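Local coordinates for protein N-terminal acetyltransferase B complex subunit MDM20 (Candida albicans, PDB 5K04) that probably serves as the non-catalytic auxiliary subunit of the NatB complex, a helical-repeat scaffold that holds the catalytic subunit NAT3 for N-terminal acetylation of proteins, at residues E266-K271 against I284-L289; N278-K283 against Y302-T307; I457-W462 against T520-D525; K514-S519 against G526-F531. All coordinates share one frame; numbering follows the deposited sequence.

Overall arrangement
Following the chain from the N terminus, contact 1 comes first. It folds helix 277-289 back on the short helix 265-269. Contact 2 opens before contact 1 has closed, and it ties the earlier part of helix 277-289 to the end of helix 295-305. The two cross along the chain and share a helix, and a salt bridge pairs Asp269 with Lys283. The chain then runs to the other side of its centre, and the centres of contacts 1 and 3 lie about 64 Å apart. Contact 3 closes a long loop between helix 456-485 and the turn after helix 506-521. Contact 4 closes the short turn between helices 506-521 and 525-537, crosses contact 3 and touches it.

Contact 1: E266-K271 against I284-L289; sequences EELDQK and IELDIL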
loop_
_atom_site.group_PDB
_atom_site.type_symbol
_atom_site.label_atom_id
_atom_site.label_comp_id
_atom_site.label_asym_id
_atom_site.label_seq_id
_atom_site.Cartn_x
_atom_site.Cartn_y
_atom_site.Cartn_z
ATOM N N GLU A 266 -30.172 -32.727 13.323
ATOM C CA GLU A 266 -29.513 -33.672 14.220
ATOM C C GLU A 266 -28.391 -34.428 13.511
ATOM O O GLU A 266 -27.336 -34.683 14.105
ATOM C CB GLU A 266 -30.541 -34.658 14.790
ATOM C CG GLU A 266 -31.577 -34.048 15.743
ATOM C CD GLU A 266 -32.642 -33.216 15.034
ATOM O OE1 GLU A 266 -32.784 -33.345 13.802
ATOM O OE2 GLU A 266 -33.343 -32.433 15.715
ATOM N N GLU A 267 -28.619 -34.828 12.253
ATOM C CA GLU A 267 -27.586 -35.530 11.497
ATOM C C GLU A 267 -26.312 -34.699 11.404
ATOM O O GLU A 267 -25.205 -35.230 11.545
ATOM C CB GLU A 267 -28.103 -35.869 10.100
ATOM C CG GLU A 267 -28.095 -37.343 9.763
ATOM C CD GLU A 267 -28.746 -37.629 8.425
ATOM O OE1 GLU A 267 -28.064 -38.203 7.548
ATOM O OE2 GLU A 267 -29.931 -37.269 8.248
ATOM N N LEU A 268 -26.451 -33.390 11.175
ATOM C CA LEU A 268 -25.279 -32.527 11.076
ATOM C C LEU A 268 -24.647 -32.302 12.447
ATOM O O LEU A 268 -23.442 -32.510 12.628
ATOM C CB LEU A 268 -25.669 -31.199 10.415
ATOM C CG LEU A 268 -26.087 -31.322 8.940
ATOM C CD1 LEU A 268 -26.361 -29.966 8.308
ATOM C CD2 LEU A 268 -25.026 -32.067 8.141
ATOM N N ASP A 269 -25.466 -31.922 13.430
ATOM C CA ASP A 269 -24.975 -31.561 14.761
ATOM C C ASP A 269 -24.268 -32.724 15.456
ATOM O O ASP A 269 -23.328 -32.501 16.225
ATOM C CB ASP A 269 -26.151 -31.053 15.603
ATOM C CG ASP A 269 -25.730 -30.562 16.990
ATOM O OD1 ASP A 269 -24.958 -29.593 17.090
ATOM O OD2 ASP A 269 -26.217 -31.132 17.990
ATOM N N GLN A 270 -24.689 -33.966 15.195
ATOM C CA GLN A 270 -24.049 -35.114 15.836
ATOM C C GLN A 270 -22.600 -35.280 15.389
ATOM O O GLN A 270 -21.795 -35.870 16.115
ATOM C CB GLN A 270 -24.847 -36.395 15.546
ATOM C CG GLN A 270 -26.158 -36.505 16.331
ATOM C CD GLN A 270 -27.084 -37.605 15.819
ATOM O OE1 GLN A 270 -26.893 -38.144 14.723
ATOM N NE2 GLN A 270 -28.093 -37.948 16.621
ATOM N N LYS A 271 -22.245 -34.771 14.206
ATOM C CA LYS A 271 -20.854 -34.764 13.762
ATOM C C LYS A 271 -20.057 -33.584 14.313
ATOM O O LYS A 271 -18.855 -33.488 14.045
ATOM C CB LYS A 271 -20.783 -34.772 12.228
ATOM C CG LYS A 271 -21.080 -36.132 11.594
ATOM C CD LYS A 271 -20.590 -36.193 10.150
ATOM C CE LYS A 271 -20.459 -37.628 9.650
ATOM N NZ LYS A 271 -21.759 -38.371 9.685
ATOM N N ILE A 284 -23.948 -21.793 15.734
ATOM C CA ILE A 284 -24.779 -20.614 15.508
ATOM C C ILE A 284 -25.240 -20.568 14.062
ATOM O O ILE A 284 -26.419 -20.331 13.772
ATOM C CB ILE A 284 -24.014 -19.333 15.877
ATOM C CG1 ILE A 284 -23.378 -19.474 17.263
ATOM C CG2 ILE A 284 -24.963 -18.149 15.829
ATOM C CD1 ILE A 284 -22.536 -18.294 17.675
ATOM N N GLU A 285 -24.304 -20.769 13.134
ATOM C CA GLU A 285 -24.642 -20.770 11.714
ATOM C C GLU A 285 -25.616 -21.897 11.379
ATOM O O GLU A 285 -26.428 -21.769 10.455
ATOM C CB GLU A 285 -23.363 -20.891 10.886
ATOM C CG GLU A 285 -23.388 -20.121 9.564
ATOM C CD GLU A 285 -23.036 -18.654 9.707
ATOM O OE1 GLU A 285 -22.128 -18.330 10.504
ATOM O OE2 GLU A 285 -23.669 -17.827 9.012
ATOM N N LEU A 286 -25.570 -22.996 12.137
ATOM C CA LEU A 286 -26.449 -24.122 11.852
ATOM C C LEU A 286 -27.848 -23.870 12.396
ATOM O O LEU A 286 -28.831 -24.282 11.777
ATOM C CB LEU A 286 -25.855 -25.413 12.423
ATOM C CG LEU A 286 -26.639 -26.711 12.170
ATOM C CD1 LEU A 286 -26.625 -27.081 10.696
ATOM C CD2 LEU A 286 -26.121 -27.866 13.036
ATOM N N ASP A 287 -27.953 -23.179 13.540
ATOM C CA ASP A 287 -29.258 -22.747 14.039
ATOM C C ASP A 287 -29.949 -21.823 13.042
ATOM O O ASP A 287 -31.136 -21.991 12.739
ATOM C CB ASP A 287 -29.103 -22.044 15.386
ATOM C CG ASP A 287 -28.658 -22.980 16.480
ATOM O OD1 ASP A 287 -28.583 -24.199 16.213
ATOM O OD2 ASP A 287 -28.377 -22.494 17.597
ATOM N N ILE A 288 -29.217 -20.833 12.531
ATOM C CA ILE A 288 -29.772 -19.916 11.540
ATOM C C ILE A 288 -30.251 -20.685 10.313
ATOM O O ILE A 288 -31.355 -20.456 9.805
ATOM C CB ILE A 288 -28.719 -18.853 11.176
ATOM C CG1 ILE A 288 -28.488 -17.916 12.361
ATOM C CG2 ILE A 288 -29.107 -18.086 9.915
ATOM C CD1 ILE A 288 -27.280 -17.008 12.201
ATOM N N LEU A 289 -29.426 -21.621 9.835
ATOM C CA LEU A 289 -29.724 -22.369 8.617
ATOM C C LEU A 289 -30.993 -23.206 8.747
ATOM O O LEU A 289 -31.672 -23.462 7.746
ATOM C CB LEU A 289 -28.536 -23.268 8.272
ATOM C CG LEU A 289 -28.616 -24.051 6.968
ATOM C CD1 LEU A 289 -28.726 -23.084 5.804
ATOM C CD2 LEU A 289 -27.388 -24.944 6.816
#
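Leu268 and Leu286 meet in a small, buried apolar contact between two neighbouring helices of the all-helical array. Leu268 lies on the short helix 265-269, and Leu286 lies near the end of helix 277-289. Their CD1 methyls touch at 3.8 Å, and the two side chains meet at a slant. CG of Leu286 is anti to the backbone N (chi1 -178°). This carries its two methyls across to the other helix, where they divide the work. CD1 takes Leu268. CD2 lies 4.1 Å from CB of Asp269 and also sits close to the backbone N of that residue. The backbones are nearest at Asp269 and Leu286, with their CA atoms 8.1 Å apart. The leucine pair is part of a wider packed layer that includes Trp254, Phe265 and the side chain of His233, consistent with the TPR-clan family. Of the Asp269 side chain, CB is what meets the leucine. Its OD1 is paired with NZ of Lys283 in a salt bridge modelled unusually close, so the exact geometry is doubtful. No hydrogen bond spans the two segments. Their direct contact rests on van der Waals packing, and the lysine probably offsets the charge of Asp269 beside it.

Contact 2: N278-K283 against Y302-T307; sequences NISLLK and YQKFNT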
loop_
_atom_site.group_PDB
_atom_site.type_symbol
_atom_site.label_atom_id
_atom_site.label_comp_id
_atom_site.label_asym_id
_atom_site.label_seq_id
_atom_site.Cartn_x
_atom_site.Cartn_y
_atom_site.Cartn_z
ATOM N N ASN A 278 -14.162 -22.843 15.458
ATOM C CA ASN A 278 -14.943 -22.833 14.224
ATOM C C ASN A 278 -16.239 -23.622 14.369
ATOM O O ASN A 278 -17.273 -23.235 13.813
ATOM C CB ASN A 278 -14.109 -23.389 13.079
ATOM C CG ASN A 278 -13.179 -22.343 12.466
ATOM O OD1 ASN A 278 -13.314 -21.140 12.716
ATOM N ND2 ASN A 278 -12.238 -22.805 11.647
ATOM N N ILE A 279 -16.202 -24.733 15.107
ATOM C CA ILE A 279 -17.410 -25.529 15.290
ATOM C C ILE A 279 -18.370 -24.824 16.244
ATOM O O ILE A 279 -19.595 -24.919 16.093
ATOM C CB ILE A 279 -17.043 -26.940 15.787
ATOM C CG1 ILE A 279 -16.364 -27.735 14.680
ATOM C CG2 ILE A 279 -18.270 -27.686 16.348
ATOM C CD1 ILE A 279 -15.873 -29.093 15.159
ATOM N N SER A 280 -17.835 -24.082 17.216
ATOM C CA SER A 280 -18.692 -23.354 18.143
ATOM C C SER A 280 -19.456 -22.255 17.427
ATOM O O SER A 280 -20.654 -22.069 17.659
ATOM C CB SER A 280 -17.851 -22.790 19.281
ATOM O OG SER A 280 -17.337 -23.848 20.066
ATOM N N LEU A 281 -18.783 -21.539 16.524
ATOM C CA LEU A 281 -19.467 -20.547 15.703
ATOM C C LEU A 281 -20.393 -21.217 14.701
ATOM O O LEU A 281 -21.471 -20.693 14.396
ATOM C CB LEU A 281 -18.451 -19.662 14.974
ATOM C CG LEU A 281 -17.689 -18.655 15.834
ATOM C CD1 LEU A 281 -16.696 -17.867 15.007
ATOM C CD2 LEU A 281 -18.640 -17.711 16.548
ATOM N N LEU A 282 -19.986 -22.376 14.178
ATOM C CA LEU A 282 -20.798 -23.053 13.173
ATOM C C LEU A 282 -22.158 -23.431 13.731
ATOM O O LEU A 282 -23.164 -23.376 13.017
ATOM C CB LEU A 282 -20.082 -24.298 12.666
ATOM C CG LEU A 282 -20.743 -24.964 11.463
ATOM C CD1 LEU A 282 -20.624 -24.057 10.244
ATOM C CD2 LEU A 282 -20.108 -26.325 11.198
ATOM N N LYS A 283 -22.203 -23.810 15.018
ATOM C CA LYS A 283 -23.462 -24.181 15.661
ATOM C C LYS A 283 -24.453 -23.027 15.634
ATOM O O LYS A 283 -25.663 -23.249 15.493
ATOM C CB LYS A 283 -23.197 -24.637 17.093
ATOM C CG LYS A 283 -22.643 -26.042 17.172
ATOM C CD LYS A 283 -22.476 -26.509 18.601
ATOM C CE LYS A 283 -21.979 -27.957 18.662
ATOM N NZ LYS A 283 -23.003 -28.979 18.251
ATOM N N TYR A 302 -19.767 -18.112 24.003
ATOM C CA TYR A 302 -19.277 -17.119 24.952
ATOM C C TYR A 302 -18.610 -17.781 26.155
ATOM O O TYR A 302 -17.593 -17.289 26.658
ATOM C CB TYR A 302 -20.432 -16.217 25.405
ATOM C CG TYR A 302 -20.063 -15.262 26.530
ATOM C CD1 TYR A 302 -19.541 -14.010 26.257
ATOM C CD2 TYR A 302 -20.219 -15.619 27.860
ATOM C CE1 TYR A 302 -19.192 -13.131 27.272
ATOM C CE2 TYR A 302 -19.866 -14.739 28.895
ATOM C CZ TYR A 302 -19.354 -13.502 28.590
ATOM O OH TYR A 302 -19.002 -12.629 29.585
ATOM N N GLN A 303 -19.176 -18.890 26.641
ATOM C CA GLN A 303 -18.609 -19.550 27.814
ATOM C C GLN A 303 -17.242 -20.133 27.511
ATOM O O GLN A 303 -16.376 -20.187 28.390
ATOM C CB GLN A 303 -19.544 -20.657 28.315
ATOM C CG GLN A 303 -20.874 -20.155 28.892
ATOM C CD GLN A 303 -20.701 -19.201 30.073
ATOM O OE1 GLN A 303 -19.752 -19.317 30.850
ATOM N NE2 GLN A 303 -21.624 -18.248 30.205
ATOM N N LYS A 304 -17.038 -20.572 26.274
ATOM C CA LYS A 304 -15.764 -21.142 25.878
ATOM C C LYS A 304 -14.744 -20.078 25.500
ATOM O O LYS A 304 -13.542 -20.307 25.665
ATOM C CB LYS A 304 -15.977 -22.109 24.714
ATOM C CG LYS A 304 -16.816 -23.312 25.094
ATOM C CD LYS A 304 -17.000 -24.268 23.931
ATOM C CE LYS A 304 -17.498 -25.614 24.432
ATOM N NZ LYS A 304 -16.568 -26.180 25.462
ATOM N N PHE A 305 -15.187 -18.908 25.013
ATOM C CA PHE A 305 -14.263 -17.957 24.402
ATOM C C PHE A 305 -14.303 -16.538 24.983
ATOM O O PHE A 305 -13.672 -15.641 24.417
ATOM C CB PHE A 305 -14.498 -17.942 22.890
ATOM C CG PHE A 305 -14.120 -19.246 22.234
ATOM C CD1 PHE A 305 -12.800 -19.507 21.890
ATOM C CD2 PHE A 305 -15.070 -20.243 22.020
ATOM C CE1 PHE A 305 -12.438 -20.726 21.325
ATOM C CE2 PHE A 305 -14.717 -21.457 21.460
ATOM C CZ PHE A 305 -13.393 -21.698 21.116
ATOM N N ASN A 306 -14.962 -16.317 26.132
ATOM C CA ASN A 306 -14.985 -14.961 26.690
ATOM C C ASN A 306 -13.617 -14.509 27.208
ATOM O O ASN A 306 -13.377 -13.304 27.292
ATOM C CB ASN A 306 -16.021 -14.845 27.816
ATOM C CG ASN A 306 -15.624 -15.630 29.055
ATOM O OD1 ASN A 306 -14.863 -15.151 29.894
ATOM N ND2 ASN A 306 -16.145 -16.844 29.174
ATOM N N THR A 307 -12.726 -15.441 27.565
ATOM C CA THR A 307 -11.358 -15.103 27.945
ATOM C C THR A 307 -10.467 -14.830 26.741
ATOM O O THR A 307 -9.264 -14.604 26.922
ATOM C CB THR A 307 -10.728 -16.219 28.783
ATOM O OG1 THR A 307 -10.493 -17.358 27.957
ATOM C CG2 THR A 307 -11.637 -16.615 29.946
#
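Ser280 meets the rim of the Phe305 ring where two consecutive helices of the helical-repeat fold, 277-289 and 295-305, come together. The hydroxyl approaches the ring at its edge, near the ring plane, and does not lie over a face. Its OG is 3.8 Å from CE2 of Phe305. CB of Ser280 lies behind it, 4.0 Å from the same CE2. Lys304 comes alongside with the aliphatic part of its chain. The chain runs extended to CE, which lays CD 3.9 Å from Ser280 OG; only NZ bends aside (chi4 -56°). The ring of Phe305 also stacks with Tyr301, one turn earlier on its helix, and Tyr301 touches Ser280 and Leu281 as well. The polar need of Ser280 is met within its own helix, by a hydrogen bond to the carbonyl O of Thr276. The contact therefore sets a satisfied hydroxyl against carbon. It lies near functional parts of the complex. The side chain of Phe305 is about 10 Å from the bound coenzyme A, and Asn278 ND2 donates to the carbonyl O of Thr2 of the NAT3 chain. Within 302-307, Asn306 ND2 turns back to Tyr302 O, 2.9 Å away, with an N-H...O angle of 156°.

Contact 3: I457-W462 against T520-D525; sequences INLDAW and TILGTD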
loop_
_atom_site.group_PDB
_atom_site.type_symbol
_atom_site.label_atom_id
_atom_site.label_comp_id
_atom_site.label_asym_id
_atom_site.label_seq_id
_atom_site.Cartn_x
_atom_site.Cartn_y
_atom_site.Cartn_z
ATOM N N ILE A 457 16.836 17.017 8.530
ATOM C CA ILE A 457 16.704 15.618 8.940
ATOM C C ILE A 457 15.438 14.998 8.359
ATOM O O ILE A 457 15.454 13.861 7.877
ATOM C CB ILE A 457 16.745 15.505 10.473
ATOM C CG1 ILE A 457 18.136 15.898 10.968
ATOM C CG2 ILE A 457 16.423 14.085 10.919
ATOM C CD1 ILE A 457 18.260 15.913 12.454
ATOM N N ASN A 458 14.330 15.742 8.381
ATOM C CA ASN A 458 13.099 15.239 7.784
ATOM C C ASN A 458 13.234 15.108 6.266
ATOM O O ASN A 458 12.747 14.133 5.675
ATOM C CB ASN A 458 11.933 16.154 8.155
ATOM C CG ASN A 458 11.603 16.131 9.665
ATOM O OD1 ASN A 458 12.247 15.427 10.463
ATOM N ND2 ASN A 458 10.592 16.915 10.052
ATOM N N LEU A 459 13.899 16.079 5.623
ATOM C CA LEU A 459 14.152 15.996 4.187
ATOM C C LEU A 459 14.893 14.706 3.831
ATOM O O LEU A 459 14.492 13.976 2.920
ATOM C CB LEU A 459 14.951 17.219 3.732
ATOM C CG LEU A 459 15.547 17.142 2.322
ATOM C CD1 LEU A 459 14.454 16.991 1.263
ATOM C CD2 LEU A 459 16.424 18.366 2.025
ATOM N N ASP A 460 15.973 14.407 4.556
ATOM C CA ASP A 460 16.722 13.182 4.301
ATOM C C ASP A 460 15.874 11.944 4.557
ATOM O O ASP A 460 16.028 10.930 3.870
ATOM C CB ASP A 460 17.989 13.163 5.157
ATOM C CG ASP A 460 18.985 14.266 4.763
ATOM O OD1 ASP A 460 19.102 14.563 3.555
ATOM O OD2 ASP A 460 19.654 14.823 5.667
ATOM N N ALA A 461 14.963 12.011 5.521
ATOM C CA ALA A 461 14.044 10.898 5.744
ATOM C C ALA A 461 13.088 10.730 4.566
ATOM O O ALA A 461 12.806 9.603 4.135
ATOM C CB ALA A 461 13.271 11.106 7.045
ATOM N N TRP A 462 12.590 11.845 4.021
ATOM C CA TRP A 462 11.709 11.771 2.856
ATOM C C TRP A 462 12.421 11.198 1.634
ATOM O O TRP A 462 11.838 10.416 0.879
ATOM C CB TRP A 462 11.152 13.150 2.531
ATOM C CG TRP A 462 10.026 13.535 3.422
ATOM C CD1 TRP A 462 10.043 14.483 4.411
ATOM C CD2 TRP A 462 8.710 12.981 3.419
ATOM N NE1 TRP A 462 8.810 14.553 5.013
ATOM C CE2 TRP A 462 7.976 13.637 4.430
ATOM C CE3 TRP A 462 8.079 11.994 2.662
ATOM C CZ2 TRP A 462 6.647 13.346 4.693
ATOM C CZ3 TRP A 462 6.738 11.689 2.939
ATOM C CH2 TRP A 462 6.042 12.369 3.938
ATOM N N THR A 520 13.143 23.658 -1.182
ATOM C CA THR A 520 13.139 25.082 -1.532
ATOM C C THR A 520 13.095 25.973 -0.298
ATOM O O THR A 520 13.637 27.080 -0.320
ATOM C CB THR A 520 11.969 25.439 -2.474
ATOM O OG1 THR A 520 10.749 25.517 -1.741
ATOM C CG2 THR A 520 11.820 24.418 -3.584
ATOM N N ILE A 521 12.479 25.505 0.785
ATOM C CA ILE A 521 12.446 26.280 2.024
ATOM C C ILE A 521 13.841 26.382 2.619
ATOM O O ILE A 521 14.339 27.476 2.893
ATOM C CB ILE A 521 11.454 25.657 3.013
ATOM C CG1 ILE A 521 10.025 25.961 2.563
ATOM C CG2 ILE A 521 11.719 26.151 4.406
ATOM C CD1 ILE A 521 8.998 25.161 3.308
ATOM N N LEU A 522 14.480 25.237 2.854
ATOM C CA LEU A 522 15.922 25.222 3.030
ATOM C C LEU A 522 16.568 25.621 1.705
ATOM O O LEU A 522 15.899 25.789 0.689
ATOM C CB LEU A 522 16.392 23.837 3.493
ATOM C CG LEU A 522 15.537 23.137 4.568
ATOM C CD1 LEU A 522 16.026 21.714 4.839
ATOM C CD2 LEU A 522 15.458 23.944 5.879
ATOM N N GLY A 523 17.871 25.803 1.701
ATOM C CA GLY A 523 18.457 26.229 0.443
ATOM C C GLY A 523 19.105 25.117 -0.352
ATOM O O GLY A 523 20.009 25.370 -1.152
ATOM N N THR A 524 18.630 23.885 -0.165
ATOM C CA THR A 524 19.362 22.684 -0.576
ATOM C C THR A 524 18.972 22.294 -1.996
ATOM O O THR A 524 17.986 21.586 -2.213
ATOM C CB THR A 524 19.090 21.550 0.402
ATOM O OG1 THR A 524 17.764 21.056 0.189
ATOM C CG2 THR A 524 19.190 22.064 1.829
ATOM N N ASP A 525 19.764 22.740 -2.965
ATOM C CA ASP A 525 19.520 22.450 -4.374
ATOM C C ASP A 525 20.067 21.095 -4.803
ATOM O O ASP A 525 19.847 20.699 -5.955
ATOM C CB ASP A 525 20.127 23.549 -5.260
ATOM C CG ASP A 525 19.357 24.865 -5.185
ATOM O OD1 ASP A 525 18.411 24.977 -4.375
ATOM O OD2 ASP A 525 19.700 25.790 -5.950
#
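Leu459 faces Leu522 at the closest backbone approach, with their CA atoms 9.5 Å apart. Residues 457-462 are helical throughout and belong to helix 456-485. Residues 520-525 begin as the last two residues of helix 506-521, and Leu522 is the first to leave helical angles (psi 173°). The chain then turns through Gly523. Leu522 and Thr524 both point their side chains toward the long helix. Leu459 reaches across to both. Its CG is anti to the backbone N (chi1 168°), and its CD2 methyl makes the contacts. CD2 lies 3.5 Å from OG1 of Thr524 and 4.4 Å from CD1 of Leu522. Leu459 and Thr524 run past each other in opposite directions. In this helical-repeat subunit, the contact packs the start of a long helix against the turn that joins helices 506-521 and 525-537. Ile518 of helix 506-521 also touches Leu459. Asp460 OD1 probably hydrogen-bonds to Tyr527 OH at the start of helix 525-537. OG1 of Thr524 sits between the backbone N and the carbonyl carbon (chi1 74°). This buried hydroxyl has no hydrogen-bond partner in the model, and the leucine methyl covers it.

Contact 4: K514-S519 against G526-F531; sequences KILQIS and GYLNYF
Phe531, Leu516 and Ile515 have the most surface buried here. Ile515 lies over one face of the Phe531 ring. Its CG2 is anti to the backbone N and CG1 lies beside that N (chi1 -73°), which turns both branches to the ring. CG2 is 3.9 Å from the ring centroid and 26° off the ring normal, a CH-pi contact displaced toward the CD2-CE2 side. The other branch reaches further along the ring, with CD1 3.7 Å from CZ of Phe531. The opposite face is covered from within the same helix by CD1 of Tyr530, 3.6 Å above the plane. Tyr466 of helix 456-485 adds an edge-to-face partner. The two segments form an antiparallel helical hairpin joined by a short turn. Their axes come within 9.3 Å, at 144° between directions. Leu516 works beside the ring with its CD2 methyl, 3.8 Å from Leu528 CD1 and 3.9 Å from Phe531 CB. Leu516 and Leu528 cross at about a right angle. Nearer the turn, OG of Ser519 rests 3.7 Å from CB of Tyr527, at the edge of that ring. It also bonds weakly to Ile515 O. Tyr527 turns its hydroxyl toward Asp460.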
loop_
_atom_site.group_PDB
_atom_site.type_symbol
_atom_site.label_atom_id
_atom_site.label_comp_id
_atom_site.label_asym_id
_atom_site.label_seq_id
_atom_site.Cartn_x
_atom_site.Cartn_y
_atom_site.Cartn_z
ATOM N N LYS A 514 6.666 16.868 -1.054
ATOM C CA LYS A 514 7.239 17.193 0.246
ATOM C C LYS A 514 8.747 17.412 0.157
ATOM O O LYS A 514 9.293 18.308 0.808
ATOM C CB LYS A 514 6.906 16.072 1.226
ATOM C CG LYS A 514 7.156 16.422 2.658
ATOM C CD LYS A 514 6.005 17.230 3.245
ATOM C CE LYS A 514 6.213 17.359 4.752
ATOM N NZ LYS A 514 5.117 18.099 5.407
ATOM N N ILE A 515 9.435 16.598 -0.641
ATOM C CA ILE A 515 10.864 16.795 -0.866
ATOM C C ILE A 515 11.124 18.149 -1.507
ATOM O O ILE A 515 12.055 18.878 -1.122
ATOM C CB ILE A 515 11.418 15.653 -1.734
ATOM C CG1 ILE A 515 11.501 14.364 -0.907
ATOM C CG2 ILE A 515 12.766 16.058 -2.362
ATOM C CD1 ILE A 515 11.614 13.118 -1.768
ATOM N N LEU A 516 10.336 18.486 -2.527
ATOM C CA LEU A 516 10.517 19.758 -3.212
ATOM C C LEU A 516 10.297 20.922 -2.253
ATOM O O LEU A 516 11.114 21.841 -2.179
ATOM C CB LEU A 516 9.563 19.832 -4.401
ATOM C CG LEU A 516 9.919 18.879 -5.539
ATOM C CD1 LEU A 516 8.760 18.737 -6.530
ATOM C CD2 LEU A 516 11.173 19.394 -6.213
ATOM N N GLN A 517 9.224 20.856 -1.462
ATOM C CA GLN A 517 8.875 21.959 -0.574
ATOM C C GLN A 517 9.988 22.235 0.426
ATOM O O GLN A 517 10.416 23.381 0.596
ATOM C CB GLN A 517 7.562 21.647 0.159
ATOM C CG GLN A 517 7.238 22.662 1.258
ATOM C CD GLN A 517 5.903 22.407 1.917
ATOM O OE1 GLN A 517 5.808 21.627 2.871
ATOM N NE2 GLN A 517 4.856 23.069 1.414
ATOM N N ILE A 518 10.459 21.186 1.106
ATOM C CA ILE A 518 11.515 21.344 2.103
ATOM C C ILE A 518 12.818 21.766 1.434
ATOM O O ILE A 518 13.538 22.643 1.934
ATOM C CB ILE A 518 11.651 20.031 2.907
ATOM C CG1 ILE A 518 10.282 19.654 3.504
ATOM C CG2 ILE A 518 12.714 20.130 4.019
ATOM C CD1 ILE A 518 10.287 18.298 4.178
ATOM N N SER A 519 13.123 21.177 0.270
ATOM C CA SER A 519 14.301 21.596 -0.485
ATOM C C SER A 519 14.295 23.096 -0.769
ATOM O O SER A 519 15.332 23.753 -0.640
ATOM C CB SER A 519 14.406 20.813 -1.800
ATOM O OG SER A 519 14.947 19.533 -1.570
ATOM N N GLY A 526 20.767 20.382 -3.912
ATOM C CA GLY A 526 21.281 19.068 -4.272
ATOM C C GLY A 526 20.184 18.122 -4.718
ATOM O O GLY A 526 20.306 17.443 -5.741
ATOM N N TYR A 527 19.079 18.093 -3.976
ATOM C CA TYR A 527 17.981 17.189 -4.292
ATOM C C TYR A 527 17.055 17.752 -5.360
ATOM O O TYR A 527 16.443 16.984 -6.114
ATOM C CB TYR A 527 17.168 16.889 -3.031
ATOM C CG TYR A 527 17.917 16.144 -1.949
ATOM C CD1 TYR A 527 18.684 15.010 -2.243
ATOM C CD2 TYR A 527 17.853 16.575 -0.628
ATOM C CE1 TYR A 527 19.364 14.326 -1.235
ATOM C CE2 TYR A 527 18.527 15.909 0.382
ATOM C CZ TYR A 527 19.278 14.788 0.081
ATOM O OH TYR A 527 19.937 14.137 1.103
ATOM N N LEU A 528 16.943 19.079 -5.435
ATOM C CA LEU A 528 15.932 19.707 -6.281
ATOM C C LEU A 528 16.079 19.300 -7.745
ATOM O O LEU A 528 15.083 19.027 -8.422
ATOM C CB LEU A 528 16.021 21.223 -6.126
ATOM C CG LEU A 528 15.066 22.086 -6.946
ATOM C CD1 LEU A 528 13.713 22.200 -6.258
ATOM C CD2 LEU A 528 15.679 23.450 -7.167
ATOM N N ASN A 529 17.317 19.242 -8.248
ATOM C CA ASN A 529 17.559 18.962 -9.664
ATOM C C ASN A 529 17.171 17.537 -10.051
ATOM O O ASN A 529 16.818 17.280 -11.207
ATOM C CB ASN A 529 19.035 19.214 -9.980
ATOM C CG ASN A 529 19.373 19.004 -11.450
ATOM O OD1 ASN A 529 19.506 17.869 -11.922
ATOM N ND2 ASN A 529 19.542 20.107 -12.177
ATOM N N TYR A 530 17.263 16.593 -9.115
ATOM C CA TYR A 530 16.866 15.223 -9.416
ATOM C C TYR A 530 15.352 15.106 -9.542
ATOM O O TYR A 530 14.847 14.373 -10.403
ATOM C CB TYR A 530 17.391 14.275 -8.333
ATOM C CG TYR A 530 16.915 12.843 -8.481
ATOM C CD1 TYR A 530 15.702 12.421 -7.926
ATOM C CD2 TYR A 530 17.674 11.910 -9.164
ATOM C CE1 TYR A 530 15.267 11.115 -8.065
ATOM C CE2 TYR A 530 17.245 10.595 -9.294
ATOM C CZ TYR A 530 16.047 10.207 -8.746
ATOM O OH TYR A 530 15.620 8.912 -8.893
ATOM N N PHE A 531 14.613 15.821 -8.692
ATOM C CA PHE A 531 13.166 15.682 -8.651
ATOM C C PHE A 531 12.454 16.560 -9.668
ATOM O O PHE A 531 11.384 16.180 -10.164
ATOM C CB PHE A 531 12.688 15.931 -7.224
ATOM C CG PHE A 531 13.087 14.824 -6.296
ATOM C CD1 PHE A 531 12.374 13.625 -6.282
ATOM C CD2 PHE A 531 14.213 14.939 -5.488
ATOM C CE1 PHE A 531 12.755 12.577 -5.441
ATOM C CE2 PHE A 531 14.599 13.895 -4.642
ATOM C CZ PHE A 531 13.867 12.711 -4.627
#